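Putative sugar kinase PH1459 (Pyrococcus horikoshii, PDB 3EWM) binds ATP and probably phosphorylates a sugar, perhaps fructose, as a member of the PfkB (ribokinase-like) family of carbohydrate kinases. Local coordinates at residues V122-S132 and K150-V161; I183-E193 and E205-L216. All blocks are in the same frame, centred on the assembly; numbering follows the deposited sequence.

Interaction 1 (V122-S132 and K150-V161); sequences VEEAKIVNFGS and KIKGSSLIAFDV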
loop_
_atom_site.group_PDB
_atom_site.type_symbol
_atom_site.label_atom_id
_atom_site.label_comp_id
_atom_site.label_asym_id
_atom_site.label_seq_id
_atom_site.Cartn_x
_atom_site.Cartn_y
_atom_site.Cartn_z
ATOM N N VAL A 122 -24.354 -5.725 -14.692
ATOM C CA VAL A 122 -23.903 -5.277 -16.014
ATOM C C VAL A 122 -25.048 -5.326 -17.055
ATOM O O VAL A 122 -25.146 -4.450 -17.908
ATOM C CB VAL A 122 -22.602 -5.986 -16.532
ATOM C CG1 VAL A 122 -21.740 -6.519 -15.379
ATOM C CG2 VAL A 122 -22.897 -7.075 -17.547
ATOM N N GLU A 123 -25.921 -6.328 -16.967
ATOM C CA GLU A 123 -27.039 -6.414 -17.911
ATOM C C GLU A 123 -28.129 -5.377 -17.654
ATOM O O GLU A 123 -28.834 -4.966 -18.580
ATOM C CB GLU A 123 -27.613 -7.827 -17.977
ATOM C CG GLU A 123 -26.712 -8.781 -18.774
ATOM C CD GLU A 123 -27.338 -10.134 -19.051
ATOM O OE1 GLU A 123 -28.420 -10.444 -18.506
ATOM O OE2 GLU A 123 -26.725 -10.904 -19.828
ATOM N N GLU A 124 -28.244 -4.937 -16.405
ATOM C CA GLU A 124 -29.216 -3.924 -16.039
ATOM C C GLU A 124 -28.782 -2.540 -16.521
ATOM O O GLU A 124 -29.619 -1.692 -16.847
ATOM C CB GLU A 124 -29.419 -3.906 -14.519
ATOM C CG GLU A 124 -30.588 -3.031 -14.071
ATOM C CD GLU A 124 -30.725 -2.906 -12.561
ATOM O OE1 GLU A 124 -30.046 -3.667 -11.816
ATOM O OE2 GLU A 124 -31.532 -2.043 -12.118
ATOM N N ALA A 125 -27.471 -2.312 -16.555
ATOM C CA ALA A 125 -26.937 -0.974 -16.813
ATOM C C ALA A 125 -27.322 -0.467 -18.192
ATOM O O ALA A 125 -27.232 -1.198 -19.179
ATOM C CB ALA A 125 -25.425 -0.982 -16.671
ATOM N N LYS A 126 -27.746 0.787 -18.256
ATOM C CA LYS A 126 -27.928 1.471 -19.540
ATOM C C LYS A 126 -26.609 2.044 -20.047
ATOM O O LYS A 126 -26.379 2.136 -21.256
ATOM C CB LYS A 126 -28.964 2.582 -19.401
ATOM C CG LYS A 126 -30.355 2.091 -18.997
ATOM C CD LYS A 126 -30.971 1.199 -20.054
ATOM C CE LYS A 126 -32.424 0.893 -19.687
ATOM N NZ LYS A 126 -33.035 -0.070 -20.638
ATOM N N ILE A 127 -25.767 2.467 -19.100
ATOM C CA ILE A 127 -24.410 2.897 -19.400
ATOM C C ILE A 127 -23.451 2.124 -18.504
ATOM O O ILE A 127 -23.694 1.972 -17.304
ATOM C CB ILE A 127 -24.198 4.399 -19.189
ATOM C CG1 ILE A 127 -25.250 5.209 -19.956
ATOM C CG2 ILE A 127 -22.739 4.814 -19.571
ATOM C CD1 ILE A 127 -25.089 6.701 -19.810
ATOM N N VAL A 128 -22.380 1.626 -19.108
ATOM C CA VAL A 128 -21.281 1.008 -18.357
ATOM C C VAL A 128 -20.006 1.827 -18.548
ATOM O O VAL A 128 -19.573 2.104 -19.664
ATOM C CB VAL A 128 -21.054 -0.469 -18.744
ATOM C CG1 VAL A 128 -19.830 -1.050 -18.033
ATOM C CG2 VAL A 128 -22.284 -1.289 -18.411
ATOM N N ASN A 129 -19.421 2.213 -17.433
ATOM C CA ASN A 129 -18.283 3.106 -17.442
ATOM C C ASN A 129 -17.018 2.352 -17.019
ATOM O O ASN A 129 -17.010 1.651 -16.008
ATOM C CB ASN A 129 -18.566 4.237 -16.451
ATOM C CG ASN A 129 -17.364 5.060 -16.165
ATOM O OD1 ASN A 129 -16.724 5.575 -17.082
ATOM N ND2 ASN A 129 -17.028 5.186 -14.892
ATOM N N PHE A 130 -15.959 2.491 -17.806
ATOM C CA PHE A 130 -14.651 1.969 -17.413
ATOM C C PHE A 130 -13.529 2.919 -17.821
ATOM O O PHE A 130 -13.743 3.884 -18.576
ATOM C CB PHE A 130 -14.458 0.509 -17.902
ATOM C CG PHE A 130 -14.144 0.373 -19.369
ATOM C CD1 PHE A 130 -12.934 -0.195 -19.773
ATOM C CD2 PHE A 130 -15.053 0.769 -20.344
ATOM C CE1 PHE A 130 -12.644 -0.353 -21.134
ATOM C CE2 PHE A 130 -14.765 0.628 -21.701
ATOM C CZ PHE A 130 -13.561 0.071 -22.091
ATOM N N GLY A 131 -12.349 2.685 -17.274
ATOM C CA GLY A 131 -11.203 3.559 -17.477
ATOM C C GLY A 131 -10.020 2.659 -17.740
ATOM O O GLY A 131 -10.140 1.423 -17.628
ATOM N N SER A 132 -8.898 3.266 -18.108
ATOM C CA SER A 132 -7.747 2.479 -18.538
ATOM C C SER A 132 -6.936 1.860 -17.392
ATOM O O SER A 132 -6.244 0.872 -17.591
ATOM C CB SER A 132 -6.862 3.279 -19.480
ATOM O OG SER A 132 -5.996 4.132 -18.778
ATOM N N LYS A 150 -19.011 -8.192 -23.967
ATOM C CA LYS A 150 -20.291 -8.871 -23.729
ATOM C C LYS A 150 -21.476 -7.910 -23.830
ATOM O O LYS A 150 -22.519 -8.260 -24.403
ATOM C CB LYS A 150 -20.308 -9.521 -22.340
ATOM C CG LYS A 150 -21.485 -10.449 -22.124
ATOM C CD LYS A 150 -22.101 -10.235 -20.768
ATOM C CE LYS A 150 -23.329 -9.358 -20.798
ATOM N NZ LYS A 150 -24.525 -10.145 -21.229
ATOM N N ILE A 151 -21.323 -6.712 -23.267
ATOM C CA ILE A 151 -22.423 -5.736 -23.228
ATOM C C ILE A 151 -22.492 -4.771 -24.406
ATOM O O ILE A 151 -23.475 -4.040 -24.535
ATOM C CB ILE A 151 -22.408 -4.858 -21.967
ATOM C CG1 ILE A 151 -21.110 -4.063 -21.891
ATOM C CG2 ILE A 151 -22.687 -5.668 -20.719
ATOM C CD1 ILE A 151 -21.286 -2.735 -21.225
ATOM N N LYS A 152 -21.447 -4.732 -25.227
ATOM C CA LYS A 152 -21.456 -3.945 -26.453
ATOM C C LYS A 152 -22.750 -4.233 -27.216
ATOM O O LYS A 152 -23.091 -5.391 -27.442
ATOM C CB LYS A 152 -20.234 -4.289 -27.316
ATOM C CG LYS A 152 -20.108 -3.442 -28.587
ATOM C CD LYS A 152 -19.551 -2.072 -28.245
ATOM C CE LYS A 152 -20.350 -0.972 -28.898
ATOM N NZ LYS A 152 -20.006 0.363 -28.315
ATOM N N GLY A 153 -23.477 -3.173 -27.569
ATOM C CA GLY A 153 -24.783 -3.307 -28.219
ATOM C C GLY A 153 -25.994 -3.238 -27.296
ATOM O O GLY A 153 -27.074 -2.816 -27.733
ATOM N N SER A 154 -25.823 -3.655 -26.037
ATOM C CA SER A 154 -26.915 -3.694 -25.035
ATOM C C SER A 154 -26.943 -2.529 -24.049
ATOM O O SER A 154 -28.009 -2.184 -23.528
ATOM C CB SER A 154 -26.859 -4.992 -24.235
ATOM O OG SER A 154 -26.991 -6.102 -25.098
ATOM N N SER A 155 -25.766 -1.979 -23.746
ATOM C CA SER A 155 -25.621 -0.786 -22.904
ATOM C C SER A 155 -24.633 0.107 -23.614
ATOM O O SER A 155 -23.747 -0.395 -24.300
ATOM C CB SER A 155 -25.011 -1.115 -21.539
ATOM O OG SER A 155 -25.598 -2.242 -20.924
ATOM N N LEU A 156 -24.768 1.415 -23.432
ATOM C CA LEU A 156 -23.741 2.357 -23.844
ATOM C C LEU A 156 -22.466 2.149 -23.014
ATOM O O LEU A 156 -22.520 1.908 -21.805
ATOM C CB LEU A 156 -24.238 3.795 -23.691
ATOM C CG LEU A 156 -25.427 4.159 -24.565
ATOM C CD1 LEU A 156 -25.897 5.572 -24.292
ATOM C CD2 LEU A 156 -25.062 3.973 -26.047
ATOM N N ILE A 157 -21.331 2.239 -23.688
ATOM C CA ILE A 157 -20.045 2.038 -23.068
ATOM C C ILE A 157 -19.315 3.366 -23.022
ATOM O O ILE A 157 -19.217 4.066 -24.023
ATOM C CB ILE A 157 -19.215 0.985 -23.855
ATOM C CG1 ILE A 157 -19.914 -0.375 -23.811
ATOM C CG2 ILE A 157 -17.792 0.902 -23.322
ATOM C CD1 ILE A 157 -19.506 -1.274 -24.939
ATOM N N ALA A 158 -18.809 3.710 -21.850
ATOM C CA ALA A 158 -18.049 4.944 -21.681
ATOM C C ALA A 158 -16.665 4.619 -21.147
ATOM O O ALA A 158 -16.511 3.787 -20.241
ATOM C CB ALA A 158 -18.795 5.905 -20.743
ATOM N N PHE A 159 -15.654 5.276 -21.718
ATOM C CA PHE A 159 -14.274 4.976 -21.407
ATOM C C PHE A 159 -13.517 6.276 -21.167
ATOM O O PHE A 159 -13.490 7.141 -22.026
ATOM C CB PHE A 159 -13.646 4.165 -22.550
ATOM C CG PHE A 159 -12.207 3.753 -22.299
ATOM C CD1 PHE A 159 -11.895 2.822 -21.317
ATOM C CD2 PHE A 159 -11.174 4.306 -23.040
ATOM C CE1 PHE A 159 -10.580 2.419 -21.097
ATOM C CE2 PHE A 159 -9.850 3.925 -22.827
ATOM C CZ PHE A 159 -9.549 2.965 -21.847
ATOM N N ASP A 160 -13.002 6.419 -19.955
ATOM C CA ASP A 160 -12.094 7.483 -19.594
ATOM C C ASP A 160 -10.703 6.934 -19.884
ATOM O O ASP A 160 -10.275 5.947 -19.296
ATOM C CB ASP A 160 -12.295 7.802 -18.113
ATOM C CG ASP A 160 -11.387 8.897 -17.604
ATOM O OD1 ASP A 160 -10.650 9.530 -18.397
ATOM O OD2 ASP A 160 -11.408 9.099 -16.373
ATOM N N VAL A 161 -10.015 7.549 -20.833
ATOM C CA VAL A 161 -8.699 7.089 -21.238
ATOM C C VAL A 161 -7.762 7.121 -20.014
ATOM O O VAL A 161 -6.958 6.209 -19.812
ATOM C CB VAL A 161 -8.159 7.945 -22.424
ATOM C CG1 VAL A 161 -6.733 7.593 -22.743
ATOM C CG2 VAL A 161 -9.070 7.757 -23.663
#

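Interaction 2 (I183-E193 and E205-L216); sequences IKLADIVKASE and EVKGSMLTAITL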
loop_
_atom_site.group_PDB
_atom_site.type_symbol
_atom_site.label_atom_id
_atom_site.label_comp_id
_atom_site.label_asym_id
_atom_site.label_seq_id
_atom_site.Cartn_x
_atom_site.Cartn_y
_atom_site.Cartn_z
ATOM N N ILE A 183 -11.226 1.966 -26.778
ATOM C CA ILE A 183 -11.776 3.142 -27.422
ATOM C C ILE A 183 -12.765 2.704 -28.504
ATOM O O ILE A 183 -13.869 3.236 -28.598
ATOM C CB ILE A 183 -10.672 4.040 -28.008
ATOM C CG1 ILE A 183 -9.868 4.709 -26.870
ATOM C CG2 ILE A 183 -11.306 5.089 -28.903
ATOM C CD1 ILE A 183 -8.537 5.356 -27.306
ATOM N N LYS A 184 -12.369 1.700 -29.289
ATOM C CA LYS A 184 -13.216 1.169 -30.361
ATOM C C LYS A 184 -14.513 0.539 -29.845
ATOM O O LYS A 184 -15.518 0.535 -30.547
ATOM C CB LYS A 184 -12.427 0.201 -31.246
ATOM C CG LYS A 184 -11.482 0.943 -32.201
ATOM C CD LYS A 184 -10.705 -0.010 -33.083
ATOM C CE LYS A 184 -10.111 0.727 -34.269
ATOM N NZ LYS A 184 -9.486 -0.230 -35.237
ATOM N N LEU A 185 -14.490 0.057 -28.606
ATOM C CA LEU A 185 -15.679 -0.500 -27.972
ATOM C C LEU A 185 -16.552 0.576 -27.358
ATOM O O LEU A 185 -17.732 0.349 -27.108
ATOM C CB LEU A 185 -15.300 -1.518 -26.897
ATOM C CG LEU A 185 -14.734 -2.874 -27.355
ATOM C CD1 LEU A 185 -13.903 -3.446 -26.252
ATOM C CD2 LEU A 185 -15.854 -3.833 -27.767
ATOM N N ALA A 186 -15.984 1.757 -27.133
ATOM C CA ALA A 186 -16.702 2.794 -26.403
ATOM C C ALA A 186 -17.594 3.651 -27.296
ATOM O O ALA A 186 -17.199 4.073 -28.380
ATOM C CB ALA A 186 -15.733 3.667 -25.605
ATOM N N ASP A 187 -18.802 3.891 -26.810
ATOM C CA ASP A 187 -19.699 4.881 -27.388
ATOM C C ASP A 187 -19.242 6.279 -27.007
ATOM O O ASP A 187 -19.312 7.199 -27.810
ATOM C CB ASP A 187 -21.095 4.669 -26.835
ATOM C CG ASP A 187 -21.663 3.331 -27.235
ATOM O OD1 ASP A 187 -22.111 3.217 -28.394
ATOM O OD2 ASP A 187 -21.664 2.414 -26.390
ATOM N N ILE A 188 -18.784 6.408 -25.764
ATOM C CA ILE A 188 -18.445 7.688 -25.176
ATOM C C ILE A 188 -17.010 7.570 -24.745
ATOM O O ILE A 188 -16.640 6.652 -24.004
ATOM C CB ILE A 188 -19.337 7.982 -23.945
ATOM C CG1 ILE A 188 -20.808 8.053 -24.360
ATOM C CG2 ILE A 188 -18.901 9.263 -23.239
ATOM C CD1 ILE A 188 -21.731 7.360 -23.370
ATOM N N VAL A 189 -16.184 8.486 -25.224
ATOM C CA VAL A 189 -14.789 8.502 -24.830
ATOM C C VAL A 189 -14.469 9.867 -24.248
ATOM O O VAL A 189 -14.841 10.909 -24.816
ATOM C CB VAL A 189 -13.845 8.162 -26.029
ATOM C CG1 VAL A 189 -12.370 8.435 -25.683
ATOM C CG2 VAL A 189 -14.037 6.716 -26.448
ATOM N N LYS A 190 -13.819 9.836 -23.088
ATOM C CA LYS A 190 -13.281 11.012 -22.453
ATOM C C LYS A 190 -11.757 10.930 -22.455
ATOM O O LYS A 190 -11.172 9.923 -22.042
ATOM C CB LYS A 190 -13.814 11.116 -21.014
ATOM C CG LYS A 190 -13.211 12.254 -20.230
ATOM C CD LYS A 190 -13.731 12.255 -18.792
ATOM C CE LYS A 190 -12.931 13.186 -17.922
ATOM N NZ LYS A 190 -11.608 12.639 -17.548
ATOM N N ALA A 191 -11.113 12.002 -22.915
ATOM C CA ALA A 191 -9.676 12.065 -22.950
ATOM C C ALA A 191 -9.241 13.503 -22.815
ATOM O O ALA A 191 -9.954 14.403 -23.246
ATOM C CB ALA A 191 -9.137 11.476 -24.266
ATOM N N SER A 192 -8.069 13.711 -22.218
ATOM C CA SER A 192 -7.443 15.024 -22.224
ATOM C C SER A 192 -6.857 15.267 -23.603
ATOM O O SER A 192 -6.558 14.332 -24.348
ATOM C CB SER A 192 -6.315 15.109 -21.197
ATOM O OG SER A 192 -5.274 14.203 -21.544
ATOM N N GLU A 193 -6.659 16.534 -23.926
ATOM C CA GLU A 193 -6.006 16.861 -25.180
ATOM C C GLU A 193 -4.604 16.217 -25.260
ATOM O O GLU A 193 -4.181 15.813 -26.342
ATOM C CB GLU A 193 -5.999 18.382 -25.420
ATOM C CG GLU A 193 -5.386 19.193 -24.320
ATOM C CD GLU A 193 -5.388 20.683 -24.640
ATOM O OE1 GLU A 193 -5.372 21.035 -25.837
ATOM O OE2 GLU A 193 -5.421 21.490 -23.683
ATOM N N GLU A 205 -7.021 6.413 -32.999
ATOM C CA GLU A 205 -8.045 7.441 -32.997
ATOM C C GLU A 205 -8.709 7.534 -31.609
ATOM O O GLU A 205 -9.131 6.530 -31.042
ATOM C CB GLU A 205 -9.067 7.173 -34.113
ATOM C CG GLU A 205 -10.301 8.079 -34.089
ATOM C CD GLU A 205 -10.913 8.348 -35.466
ATOM O OE1 GLU A 205 -11.189 9.530 -35.773
ATOM O OE2 GLU A 205 -11.128 7.400 -36.244
ATOM N N VAL A 206 -8.776 8.737 -31.057
ATOM C CA VAL A 206 -9.382 8.917 -29.747
ATOM C C VAL A 206 -10.750 9.552 -29.955
ATOM O O VAL A 206 -10.935 10.773 -29.878
ATOM C CB VAL A 206 -8.503 9.723 -28.786
ATOM C CG1 VAL A 206 -9.187 9.853 -27.413
ATOM C CG2 VAL A 206 -7.123 9.069 -28.649
ATOM N N LYS A 207 -11.707 8.683 -30.221
ATOM C CA LYS A 207 -13.042 9.076 -30.585
ATOM C C LYS A 207 -13.947 7.968 -30.103
ATOM O O LYS A 207 -13.652 6.784 -30.340
ATOM C CB LYS A 207 -13.127 9.182 -32.120
ATOM C CG LYS A 207 -14.504 9.477 -32.700
ATOM C CD LYS A 207 -14.444 9.681 -34.231
ATOM C CE LYS A 207 -15.659 10.480 -34.726
ATOM N NZ LYS A 207 -15.827 11.799 -34.014
ATOM N N GLY A 208 -15.018 8.337 -29.404
ATOM C CA GLY A 208 -16.098 7.383 -29.133
ATOM C C GLY A 208 -16.957 7.266 -30.382
ATOM O O GLY A 208 -16.895 8.132 -31.246
ATOM N N SER A 209 -17.755 6.205 -30.488
ATOM C CA SER A 209 -18.615 6.034 -31.663
ATOM C C SER A 209 -19.784 7.036 -31.650
ATOM O O SER A 209 -20.259 7.494 -32.703
ATOM C CB SER A 209 -19.113 4.586 -31.735
ATOM O OG SER A 209 -19.980 4.317 -30.663
HETATM N N MSE A 210 -20.214 7.405 -30.447
HETATM C CA MSE A 210 -21.349 8.289 -30.268
HETATM C C MSE A 210 -20.924 9.694 -29.852
HETATM O O MSE A 210 -21.532 10.685 -30.273
HETATM C CB MSE A 210 -22.290 7.696 -29.227
HETATM C CG MSE A 210 -23.086 8.704 -28.418
HETATM SE SE MSE A 210 -24.332 7.902 -27.139
HETATM C CE MSE A 210 -25.655 7.210 -28.405
ATOM N N LEU A 211 -19.895 9.777 -29.008
ATOM C CA LEU A 211 -19.497 11.053 -28.418
ATOM C C LEU A 211 -18.090 11.030 -27.860
ATOM O O LEU A 211 -17.655 10.064 -27.232
ATOM C CB LEU A 211 -20.477 11.452 -27.304
ATOM C CG LEU A 211 -20.176 12.754 -26.567
ATOM C CD1 LEU A 211 -20.572 13.927 -27.442
ATOM C CD2 LEU A 211 -20.887 12.801 -25.226
ATOM N N THR A 212 -17.374 12.120 -28.077
ATOM C CA THR A 212 -16.047 12.256 -27.519
ATOM C C THR A 212 -16.016 13.529 -26.696
ATOM O O THR A 212 -16.456 14.584 -27.162
ATOM C CB THR A 212 -14.989 12.323 -28.635
ATOM O OG1 THR A 212 -15.186 11.218 -29.516
ATOM C CG2 THR A 212 -13.603 12.252 -28.064
ATOM N N ALA A 213 -15.503 13.419 -25.474
ATOM C CA ALA A 213 -15.321 14.570 -24.615
ATOM C C ALA A 213 -13.835 14.747 -24.457
ATOM O O ALA A 213 -13.150 13.855 -23.955
ATOM C CB ALA A 213 -15.991 14.362 -23.267
ATOM N N ILE A 214 -13.327 15.880 -24.935
ATOM C CA ILE A 214 -11.910 16.156 -24.818
ATOM C C ILE A 214 -11.751 17.247 -23.784
ATOM O O ILE A 214 -12.262 18.352 -23.962
ATOM C CB ILE A 214 -11.241 16.577 -26.175
ATOM C CG1 ILE A 214 -11.343 15.467 -27.236
ATOM C CG2 ILE A 214 -9.774 16.934 -25.962
ATOM C CD1 ILE A 214 -10.926 14.065 -26.780
ATOM N N THR A 215 -11.044 16.927 -22.707
ATOM C CA THR A 215 -10.808 17.885 -21.647
ATOM C C THR A 215 -9.590 18.761 -21.970
ATOM O O THR A 215 -8.575 18.299 -22.510
ATOM C CB THR A 215 -10.658 17.188 -20.277
ATOM O OG1 THR A 215 -9.556 16.267 -20.319
ATOM C CG2 THR A 215 -11.948 16.420 -19.920
ATOM N N LEU A 216 -9.712 20.042 -21.646
ATOM C CA LEU A 216 -8.619 20.975 -21.889
ATOM C C LEU A 216 -8.120 21.567 -20.562
ATOM O O LEU A 216 -7.645 22.699 -20.505
ATOM C CB LEU A 216 -9.049 22.031 -22.927
ATOM C CG LEU A 216 -9.879 21.557 -24.144
ATOM C CD1 LEU A 216 -10.559 22.710 -24.875
ATOM C CD2 LEU A 216 -9.092 20.688 -25.154
HETATM O O HOH W 1 -14.898 4.549 -30.949
HETATM O O HOH W 2 -20.418 1.777 -30.408
HETATM O O HOH W 3 -9.674 13.867 -19.183
#

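Interaction 1 (V122-S132 and K150-V161)
Strands 127-131 and 156-160 are the two parallel arms of a right-handed beta-alpha-beta crossover through helix 140-151, in the central sheet of the ribokinase-like fold; F130 pairs with F159 and V128 with I157 across it. The segment axes approach to 4.6 Å at 22°. The hydrogen bonds pass alternately from one strand to the other: V128 N and F130 N give to L156 O and A158 O, A158 N and D160 N give back to V128 O and F130 O, and the F130 N bond is nearly straight. On the face carrying V128, F130, I157 and F159, the F130 ring takes the cramped torsion between its backbone N and carbonyl carbon (chi1 77°), which brings the ring over to I157 and F159. F159 CD1 then sits over the centre of the F130 ring, 3.2 Å above its plane, while I157 CG2 meets the ring edge 3.4 Å from F130 CE2. The two phenyl planes meet obliquely, at 46°. Without the ring, as with an alanine in place of F130, F159 CD1 and I157 CG2 are likely to face a gap and the F159 ring to be less firmly fixed in its rotation. Toward the strand starts, I151 CD1 presses closely on V128 CG2 (3.3 Å), wedging the end of helix 140-151 against the sheet. On the solvent-exposed side, a bent K150 side chain crosses E123 at about a right angle, its NZ making a salt bridge to the anti lone pair of E123 OE2. The turn before strand 156-160 is tied in by S155 OG, which donates to the backbone A125 O at 2.6 Å.

Interaction 2 (I183-E193 and E205-L216)
With OG1 of T215 set between its backbone N and carbonyl carbon (chi1 60°), its CG2 is left to meet K190 CE at 3.9 Å; K190 has CG anti to its backbone N (chi1 175°), runs on extended and bends at chi4 (-76°). A water bridges the polar ends, 2.8 Å from K190 NZ and 2.7 Å from T215 OG1, and both residues bind ATP. Behind them the parallel ladder of strands 188-192 and 211-215 holds their backbones in register, as in the bond from A213 N to V189 O (2.7 Å). At its start D187 O accepts two amides, M210 N in the carbonyl plane on a lone pair and L211 N nearly in line with the C=O bond. G208 lies against V189, its CA 3.4 Å from V189 CG2, where a beta carbon would clash with D187 O and V189 N. G208 N in turn donates to T212 OG1. On the face of V189, A191 and I214, V206 CG1 packs against A191 CB at 3.5 Å, and both side chains also touch V196 of helix 193-200, the helix of this beta-alpha-beta unit. The opposite face, with I188 and K190, is covered by helix 245-259, while strand 220-225 flanks strand 211-215.

Interactions 1 and 2 are successive parallel pairings in one sheet, where strands 156-160 and 188-192 are neighbours. They meet directly: D187 OD2 of interaction 2 accepts from I157 N of interaction 1, and L185 O accepts from K152 NZ. Both are held by parallel backbone hydrogen bonds and differ in their side chains. Interaction 1, the more buried (15 of 19 touching residues against 12 of 21), adds aromatic and aliphatic packing and a salt bridge at its exposed end. In interaction 2, which holds ATP-binding residues, polar side chains meet largely through waters (K190-T215, D187-S209). Helix 172-185 covers F130 and F159 and leads into interaction 2; helix 245-259 backs both on the other face. D160 OD1 and K190 NZ form a long, weak ion pair.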